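Long-range contact in beta-galactosidase/beta-glucuronidase (Faecalibacterium prausnitzii L2-6, PDB 6MVF), which is a family 2 glycoside hydrolase that carries bound flavin mononucleotide and probably acts as a beta-glucuronidase, cleaving beta-linked glucuronides: residues I166-D174 with R259-I270. Residues are numbered along the deposited sequence; the frame is centred on the assembly and turned at random.
Sequences ISVPNAHFD and RLQRNNEAFDEI. With FMN (flavin mononucleotide), chain G.
F173 packs its ring against the hairpin formed by strands 254-262 and 265-274, and its backbone N is held by D268 on that hairpin. The bond to CB points toward the hairpin, and with CG anti to the carbonyl carbon (chi1 -64°) the ring is laid against L260, D268 and I270. Following it outward, F173 CB and CG sit under I270 CD1, which lies over one ring face, a CH-pi contact 4.0 Å from the centroid. F173 CD2 passes D268 OD2 obliquely at 3.5 Å. Further out, CE2 nears the backbone of L260 and D268, and at the tip F173 CZ is 3.4 Å from L260 N and 3.8 Å from L260 CB. L260 CD2 packs on the A171-H172 peptide, 3.6 Å from A171 C. Farther along the hairpin, toward its turn, P169 CB meets F267 CD2 at 3.8 Å.

D268 is the polar centre. Its OD2 accepts F173 N-H at 2.8 Å on the anti side, 16° out of the carboxylate plane, and also forms a salt bridge with R25; its OD1 takes the N-H of E269. F267 and D268, on strand 265-274, both face L260: a classic beta bulge. Without this carboxylate, as with an alanine here, the F173 N-H and the R25 charge would probably lose their shared mate.

The contact packs strand 172-173, paired with strand 195-204, against the hairpin's sheet, where F173 also touches V212; P169 and A171, on the turn leaving strand 163-168, close against F267 and L260. Next along, D174 OD2 accepts the N-H of FMN N3 at 2.9 Å. A buried carboxylate shared by a peptide N-H and an arginine, beside an aromatic ring, thus probably helps set the backbone next to the FMN-binding D174.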
ATOM      1  N   ILE A 166     -17.442  -1.328  20.836  1.00 32.77           N
ATOM      2  CA  ILE A 166     -18.035  -2.440  20.095  1.00 37.69           C
ATOM      3  C   ILE A 166     -19.549  -2.239  20.010  1.00 37.25           C
ATOM      4  O   ILE A 166     -20.226  -2.086  21.035  1.00 36.78           O
ATOM      5  CB  ILE A 166     -17.694  -3.802  20.725  1.00 32.06           C
ATOM      6  CG1 ILE A 166     -16.175  -3.981  20.818  1.00 29.69           C
ATOM      7  CG2 ILE A 166     -18.330  -4.926  19.908  1.00 25.44           C
ATOM      8  CD1 ILE A 166     -15.731  -5.258  21.508  1.00 26.46           C
ATOM      9  N   SER A 167     -20.074  -2.249  18.789  1.00 35.35           N
ATOM     10  CA  SER A 167     -21.498  -2.148  18.508  1.00 28.74           C
ATOM     11  C   SER A 167     -21.970  -3.488  17.950  1.00 35.41           C
ATOM     12  O   SER A 167     -21.395  -3.987  16.974  1.00 30.70           O
ATOM     13  CB  SER A 167     -21.751  -1.016  17.508  1.00 25.97           C
ATOM     14  OG  SER A 167     -23.094  -0.979  17.099  1.00 38.37           O
ATOM     15  N   VAL A 168     -22.992  -4.075  18.569  1.00 34.34           N
ATOM     16  CA  VAL A 168     -23.512  -5.384  18.163  1.00 31.61           C
ATOM     17  C   VAL A 168     -25.029  -5.378  18.249  1.00 30.87           C
ATOM     18  O   VAL A 168     -25.627  -4.524  18.918  1.00 30.16           O
ATOM     19  CB  VAL A 168     -22.947  -6.532  19.030  1.00 33.68           C
ATOM     20  CG1 VAL A 168     -21.445  -6.775  18.747  1.00 29.82           C
ATOM     21  CG2 VAL A 168     -23.216  -6.274  20.505  1.00 31.48           C
ATOM     22  N   PRO A 169     -25.693  -6.331  17.569  1.00 31.68           N
ATOM     23  CA  PRO A 169     -27.140  -6.484  17.755  1.00 29.25           C
ATOM     24  C   PRO A 169     -27.444  -7.095  19.107  1.00 34.43           C
ATOM     25  O   PRO A 169     -26.520  -7.458  19.849  1.00 29.68           O
ATOM     26  CB  PRO A 169     -27.562  -7.435  16.624  1.00 31.06           C
ATOM     27  CG  PRO A 169     -26.365  -7.575  15.745  1.00 34.77           C
ATOM     28  CD  PRO A 169     -25.174  -7.301  16.594  1.00 32.93           C
ATOM     29  N   ASN A 170     -28.738  -7.238  19.417  1.00 36.08           N
ATOM     30  CA  ASN A 170     -29.138  -7.768  20.718  1.00 36.30           C
ATOM     31  C   ASN A 170     -28.688  -9.217  20.890  1.00 28.32           C
ATOM     32  O   ASN A 170     -28.211  -9.601  21.959  1.00 28.01           O
ATOM     33  CB  ASN A 170     -30.652  -7.633  20.898  1.00 28.66           C
ATOM     34  CG  ASN A 170     -31.113  -8.084  22.267  1.00 33.06           C
ATOM     35  OD1 ASN A 170     -30.724  -7.503  23.285  1.00 40.64           O
ATOM     36  ND2 ASN A 170     -31.932  -9.128  22.306  1.00 25.02           N
ATOM     37  N   ALA A 171     -28.845 -10.036  19.860  1.00 30.14           N
ATOM     38  CA  ALA A 171     -28.272 -11.374  19.843  1.00 31.69           C
ATOM     39  C   ALA A 171     -26.889 -11.287  19.201  1.00 33.57           C
ATOM     40  O   ALA A 171     -26.753 -10.795  18.076  1.00 30.19           O
ATOM     41  CB  ALA A 171     -29.174 -12.350  19.086  1.00 26.80           C
ATOM     42  N   HIS A 172     -25.873 -11.762  19.920  1.00 28.60           N
ATOM     43  CA  HIS A 172     -24.477 -11.582  19.551  1.00 31.48           C
ATOM     44  C   HIS A 172     -23.639 -12.547  20.375  1.00 31.80           C
ATOM     45  O   HIS A 172     -24.024 -12.933  21.478  1.00 32.68           O
ATOM     46  CB  HIS A 172     -24.006 -10.135  19.790  1.00 24.94           C
ATOM     47  CG  HIS A 172     -23.988  -9.730  21.235  1.00 28.44           C
ATOM     48  ND1 HIS A 172     -25.025  -9.042  21.833  1.00 31.29           N
ATOM     49  CD2 HIS A 172     -23.052  -9.902  22.200  1.00 29.26           C
ATOM     50  CE1 HIS A 172     -24.730  -8.814  23.101  1.00 31.22           C
ATOM     51  NE2 HIS A 172     -23.533  -9.320  23.347  1.00 25.61           N
ATOM     52  N   PHE A 173     -22.471 -12.904  19.840  1.00 30.59           N
ATOM     53  CA  PHE A 173     -21.526 -13.735  20.576  1.00 31.27           C
ATOM     54  C   PHE A 173     -21.022 -13.028  21.837  1.00 34.88           C
ATOM     55  O   PHE A 173     -20.768 -11.813  21.840  1.00 32.47           O
ATOM     56  CB  PHE A 173     -20.342 -14.121  19.685  1.00 27.01           C
ATOM     57  CG  PHE A 173     -20.707 -14.975  18.500  1.00 29.01           C
ATOM     58  CD1 PHE A 173     -21.027 -16.324  18.668  1.00 27.54           C
ATOM     59  CD2 PHE A 173     -20.679 -14.442  17.205  1.00 31.78           C
ATOM     60  CE1 PHE A 173     -21.354 -17.115  17.590  1.00 27.05           C
ATOM     61  CE2 PHE A 173     -20.987 -15.231  16.108  1.00 29.07           C
ATOM     62  CZ  PHE A 173     -21.330 -16.571  16.298  1.00 31.16           C
ATOM     63  N   ASP A 174     -20.814 -13.827  22.890  1.00 37.09           N
ATOM     64  CA  ASP A 174     -20.596 -13.337  24.249  1.00 34.84           C
ATOM     65  C   ASP A 174     -19.385 -12.421  24.330  1.00 36.20           C
ATOM     66  O   ASP A 174     -18.274 -12.804  23.948  1.00 31.14           O
ATOM     67  CB  ASP A 174     -20.430 -14.531  25.199  1.00 39.37           C
ATOM     68  CG  ASP A 174     -20.617 -14.160  26.680  1.00 42.23           C
ATOM     69  OD1 ASP A 174     -20.686 -12.960  27.014  1.00 49.22           O
ATOM     70  OD2 ASP A 174     -20.704 -15.082  27.522  1.00 50.69           O
ATOM     71  N   ARG A 259     -20.582 -17.702  12.594  1.00 33.25           N
ATOM     72  CA  ARG A 259     -21.573 -16.714  12.185  1.00 32.07           C
ATOM     73  C   ARG A 259     -22.900 -17.002  12.858  1.00 30.91           C
ATOM     74  O   ARG A 259     -23.472 -18.077  12.650  1.00 28.80           O
ATOM     75  CB  ARG A 259     -21.772 -16.712  10.675  1.00 30.21           C
ATOM     76  CG  ARG A 259     -20.813 -15.833   9.946  1.00 43.29           C
ATOM     77  CD  ARG A 259     -21.232 -15.646   8.490  1.00 41.07           C
ATOM     78  NE  ARG A 259     -20.112 -15.083   7.749  1.00 51.77           N
ATOM     79  CZ  ARG A 259     -19.213 -15.811   7.093  1.00 52.48           C
ATOM     80  NH1 ARG A 259     -19.335 -17.135   7.066  1.00 41.06           N
ATOM     81  NH2 ARG A 259     -18.205 -15.216   6.451  1.00 53.90           N
ATOM     82  N   LEU A 260     -23.399 -16.025  13.621  1.00 25.69           N
ATOM     83  CA  LEU A 260     -24.747 -16.064  14.168  1.00 25.22           C
ATOM     84  C   LEU A 260     -25.749 -15.595  13.103  1.00 32.84           C
ATOM     85  O   LEU A 260     -25.724 -14.432  12.678  1.00 30.56           O
ATOM     86  CB  LEU A 260     -24.818 -15.200  15.424  1.00 26.44           C
ATOM     87  CG  LEU A 260     -26.118 -15.289  16.237  1.00 28.44           C
ATOM     88  CD1 LEU A 260     -26.365 -16.700  16.789  1.00 20.21           C
ATOM     89  CD2 LEU A 260     -26.098 -14.258  17.340  1.00 27.49           C
ATOM     90  N   GLN A 261     -26.642 -16.493  12.697  1.00 27.74           N
ATOM     91  CA  GLN A 261     -27.432 -16.362  11.478  1.00 30.13           C
ATOM     92  C   GLN A 261     -28.920 -16.355  11.801  1.00 28.93           C
ATOM     93  O   GLN A 261     -29.399 -17.192  12.573  1.00 36.72           O
ATOM     94  CB  GLN A 261     -27.126 -17.544  10.522  1.00 28.20           C
ATOM     95  CG  GLN A 261     -27.809 -17.515   9.151  1.00 29.46           C
ATOM     96  CD  GLN A 261     -27.092 -16.602   8.134  1.00 36.27           C
ATOM     97  OE1 GLN A 261     -25.998 -16.069   8.388  1.00 31.38           O
ATOM     98  NE2 GLN A 261     -27.719 -16.421   6.981  1.00 30.87           N
ATOM     99  N   ARG A 262     -29.665 -15.441  11.192  1.00 28.79           N
ATOM    100  CA  ARG A 262     -31.122 -15.535  11.178  1.00 32.16           C
ATOM    101  C   ARG A 262     -31.628 -15.430   9.746  1.00 29.52           C
ATOM    102  O   ARG A 262     -31.305 -14.468   9.046  1.00 32.02           O
ATOM    103  CB  ARG A 262     -31.772 -14.455  12.045  1.00 32.45           C
ATOM    104  CG  ARG A 262     -33.269 -14.651  12.123  1.00 30.82           C
ATOM    105  CD  ARG A 262     -33.978 -13.372  12.363  1.00 40.34           C
ATOM    106  NE  ARG A 262     -34.204 -13.166  13.784  1.00 51.73           N
ATOM    107  CZ  ARG A 262     -34.549 -11.996  14.305  1.00 57.18           C
ATOM    108  NH1 ARG A 262     -34.690 -10.935  13.506  1.00 42.44           N
ATOM    109  NH2 ARG A 262     -34.740 -11.888  15.619  1.00 55.48           N
ATOM    110  N   ASN A 263     -32.417 -16.411   9.309  1.00 32.11           N
ATOM    111  CA  ASN A 263     -32.903 -16.445   7.931  1.00 30.81           C
ATOM    112  C   ASN A 263     -31.731 -16.349   6.956  1.00 35.72           C
ATOM    113  O   ASN A 263     -30.830 -17.192   7.003  1.00 36.76           O
ATOM    114  CB  ASN A 263     -33.913 -15.328   7.693  1.00 29.84           C
ATOM    115  CG  ASN A 263     -35.184 -15.494   8.518  1.00 28.02           C
ATOM    116  OD1 ASN A 263     -35.470 -14.688   9.383  1.00 30.94           O
ATOM    117  ND2 ASN A 263     -35.953 -16.527   8.234  1.00 22.72           N
ATOM    118  N   ASN A 264     -31.711 -15.327   6.091  1.00 27.98           N
ATOM    119  CA  ASN A 264     -30.618 -15.114   5.140  1.00 29.05           C
ATOM    120  C   ASN A 264     -29.724 -13.937   5.544  1.00 33.41           C
ATOM    121  O   ASN A 264     -29.181 -13.221   4.692  1.00 39.27           O
ATOM    122  CB  ASN A 264     -31.153 -14.904   3.726  1.00 23.16           C
ATOM    123  CG  ASN A 264     -31.844 -16.130   3.182  1.00 29.94           C
ATOM    124  OD1 ASN A 264     -31.886 -17.180   3.833  1.00 34.45           O
ATOM    125  ND2 ASN A 264     -32.407 -16.009   1.988  1.00 31.16           N
ATOM    126  N   GLU A 265     -29.524 -13.760   6.848  1.00 33.98           N
ATOM    127  CA  GLU A 265     -28.868 -12.586   7.412  1.00 36.78           C
ATOM    128  C   GLU A 265     -27.899 -13.035   8.497  1.00 35.60           C
ATOM    129  O   GLU A 265     -28.279 -13.791   9.394  1.00 28.44           O
ATOM    130  CB  GLU A 265     -29.917 -11.640   8.014  1.00 35.05           C
ATOM    131  CG  GLU A 265     -29.816 -10.188   7.668  1.00 42.71           C
ATOM    132  CD  GLU A 265     -31.122  -9.435   7.987  1.00 47.07           C
ATOM    133  OE1 GLU A 265     -32.141  -9.649   7.280  1.00 46.75           O
ATOM    134  OE2 GLU A 265     -31.136  -8.637   8.955  1.00 43.80           O
ATOM    135  N   ALA A 266     -26.662 -12.559   8.443  1.00 35.08           N
ATOM    136  CA  ALA A 266     -25.744 -12.761   9.556  1.00 33.67           C
ATOM    137  C   ALA A 266     -25.863 -11.591  10.532  1.00 35.65           C
ATOM    138  O   ALA A 266     -25.736 -10.426  10.141  1.00 36.19           O
ATOM    139  CB  ALA A 266     -24.298 -12.921   9.071  1.00 31.21           C
ATOM    140  N   PHE A 267     -26.106 -11.902  11.805  1.00 34.07           N
ATOM    141  CA  PHE A 267     -26.142 -10.869  12.833  1.00 35.83           C
ATOM    142  C   PHE A 267     -24.764 -10.635  13.439  1.00 36.61           C
ATOM    143  O   PHE A 267     -24.370  -9.484  13.653  1.00 38.42           O
ATOM    144  CB  PHE A 267     -27.143 -11.242  13.938  1.00 33.47           C
ATOM    145  CG  PHE A 267     -28.570 -10.888  13.622  1.00 33.69           C
ATOM    146  CD1 PHE A 267     -29.179 -11.348  12.453  1.00 31.70           C
ATOM    147  CD2 PHE A 267     -29.317 -10.116  14.507  1.00 37.37           C
ATOM    148  CE1 PHE A 267     -30.499 -11.032  12.165  1.00 36.41           C
ATOM    149  CE2 PHE A 267     -30.646  -9.791  14.219  1.00 37.41           C
ATOM    150  CZ  PHE A 267     -31.234 -10.248  13.050  1.00 39.51           C
ATOM    151  N   ASP A 268     -24.015 -11.702  13.709  1.00 29.26           N
ATOM    152  CA  ASP A 268     -22.709 -11.569  14.328  1.00 27.89           C
ATOM    153  C   ASP A 268     -21.719 -12.531  13.673  1.00 31.28           C
ATOM    154  O   ASP A 268     -22.100 -13.545  13.077  1.00 27.53           O
ATOM    155  CB  ASP A 268     -22.794 -11.796  15.845  1.00 27.17           C
ATOM    156  CG  ASP A 268     -21.700 -11.063  16.592  1.00 34.17           C
ATOM    157  OD1 ASP A 268     -20.875 -10.389  15.926  1.00 27.10           O
ATOM    158  OD2 ASP A 268     -21.665 -11.146  17.838  1.00 35.87           O
ATOM    159  N   GLU A 269     -20.430 -12.193  13.786  1.00 28.82           N
ATOM    160  CA  GLU A 269     -19.362 -12.981  13.173  1.00 27.77           C
ATOM    161  C   GLU A 269     -18.078 -12.793  13.964  1.00 26.75           C
ATOM    162  O   GLU A 269     -17.625 -11.659  14.144  1.00 30.57           O
ATOM    163  CB  GLU A 269     -19.162 -12.572  11.712  1.00 35.19           C
ATOM    164  CG  GLU A 269     -17.987 -13.220  10.977  1.00 37.98           C
ATOM    165  CD  GLU A 269     -17.837 -12.667   9.540  1.00 53.32           C
ATOM    166  OE1 GLU A 269     -18.401 -13.287   8.589  1.00 35.33           O
ATOM    167  OE2 GLU A 269     -17.176 -11.592   9.382  1.00 53.97           O
ATOM    168  N   ILE A 270     -17.503 -13.901  14.437  1.00 23.30           N
ATOM    169  CA  ILE A 270     -16.209 -13.902  15.102  1.00 26.67           C
ATOM    170  C   ILE A 270     -15.346 -14.996  14.488  1.00 31.01           C
ATOM    171  O   ILE A 270     -15.835 -15.911  13.819  1.00 28.95           O
ATOM    172  CB  ILE A 270     -16.323 -14.102  16.622  1.00 24.75           C
ATOM    173  CG1 ILE A 270     -16.960 -15.457  16.921  1.00 26.34           C
ATOM    174  CG2 ILE A 270     -17.093 -12.958  17.255  1.00 25.52           C
ATOM    175  CD1 ILE A 270     -17.100 -15.734  18.396  1.00 29.31           C
TER
HETATM  176  N1  FMN G 801     -18.804 -19.170  29.077  1.00 47.93           N
HETATM  177  C2  FMN G 801     -19.438 -18.114  28.561  1.00 55.69           C
HETATM  178  O2  FMN G 801     -20.586 -17.825  28.904  1.00 51.89           O
HETATM  179  N3  FMN G 801     -18.884 -17.311  27.680  1.00 54.37           N
HETATM  180  C4  FMN G 801     -17.684 -17.485  27.222  1.00 46.26           C
HETATM  181  O4  FMN G 801     -17.177 -16.735  26.404  1.00 47.31           O
HETATM  182  C4A FMN G 801     -16.954 -18.602  27.715  1.00 44.32           C
HETATM  183  N5  FMN G 801     -15.742 -18.771  27.268  1.00 50.25           N
HETATM  184  C5A FMN G 801     -15.006 -19.783  27.683  1.00 56.99           C
HETATM  185  C6  FMN G 801     -13.738 -19.933  27.185  1.00 50.97           C
HETATM  186  C7  FMN G 801     -12.970 -20.966  27.588  1.00 52.24           C
HETATM  187  C7M FMN G 801     -11.601 -21.118  27.049  1.00 47.16           C
HETATM  188  C8  FMN G 801     -13.490 -21.905  28.574  1.00 58.17           C
HETATM  189  C8M FMN G 801     -12.643 -23.035  29.040  1.00 46.27           C
HETATM  190  C9  FMN G 801     -14.767 -21.750  29.069  1.00 58.86           C
HETATM  191  C9A FMN G 801     -15.556 -20.721  28.653  1.00 54.27           C
HETATM  192  N10 FMN G 801     -16.829 -20.544  29.172  1.00 55.32           N
HETATM  193  C10 FMN G 801     -17.574 -19.466  28.698  1.00 48.11           C
HETATM  194  C1' FMN G 801     -17.299 -21.555  30.109  1.00 62.26           C
HETATM  195  C2' FMN G 801     -17.608 -21.255  31.556  1.00 64.55           C
HETATM  196  O2' FMN G 801     -16.351 -21.433  32.158  1.00 70.41           O
HETATM  197  C3' FMN G 801     -18.516 -22.281  32.197  1.00 69.11           C
HETATM  198  O3' FMN G 801     -19.208 -22.991  31.192  1.00 76.11           O
HETATM  199  C4' FMN G 801     -19.596 -21.702  33.082  1.00 75.22           C
HETATM  200  O4' FMN G 801     -20.112 -20.574  32.392  1.00 78.98           O
HETATM  201  C5' FMN G 801     -19.133 -21.342  34.495  1.00 82.10           C
HETATM  202  O5' FMN G 801     -18.808 -19.967  34.600  1.00 85.62           O
HETATM  203  P   FMN G 801     -17.985 -19.342  35.801  1.00107.55           P
HETATM  204  O1P FMN G 801     -18.556 -17.983  35.884  1.00 84.07           O
HETATM  205  O2P FMN G 801     -18.257 -20.243  36.969  1.00 94.00           O
HETATM  206  O3P FMN G 801     -16.530 -19.348  35.473  1.00 94.16           O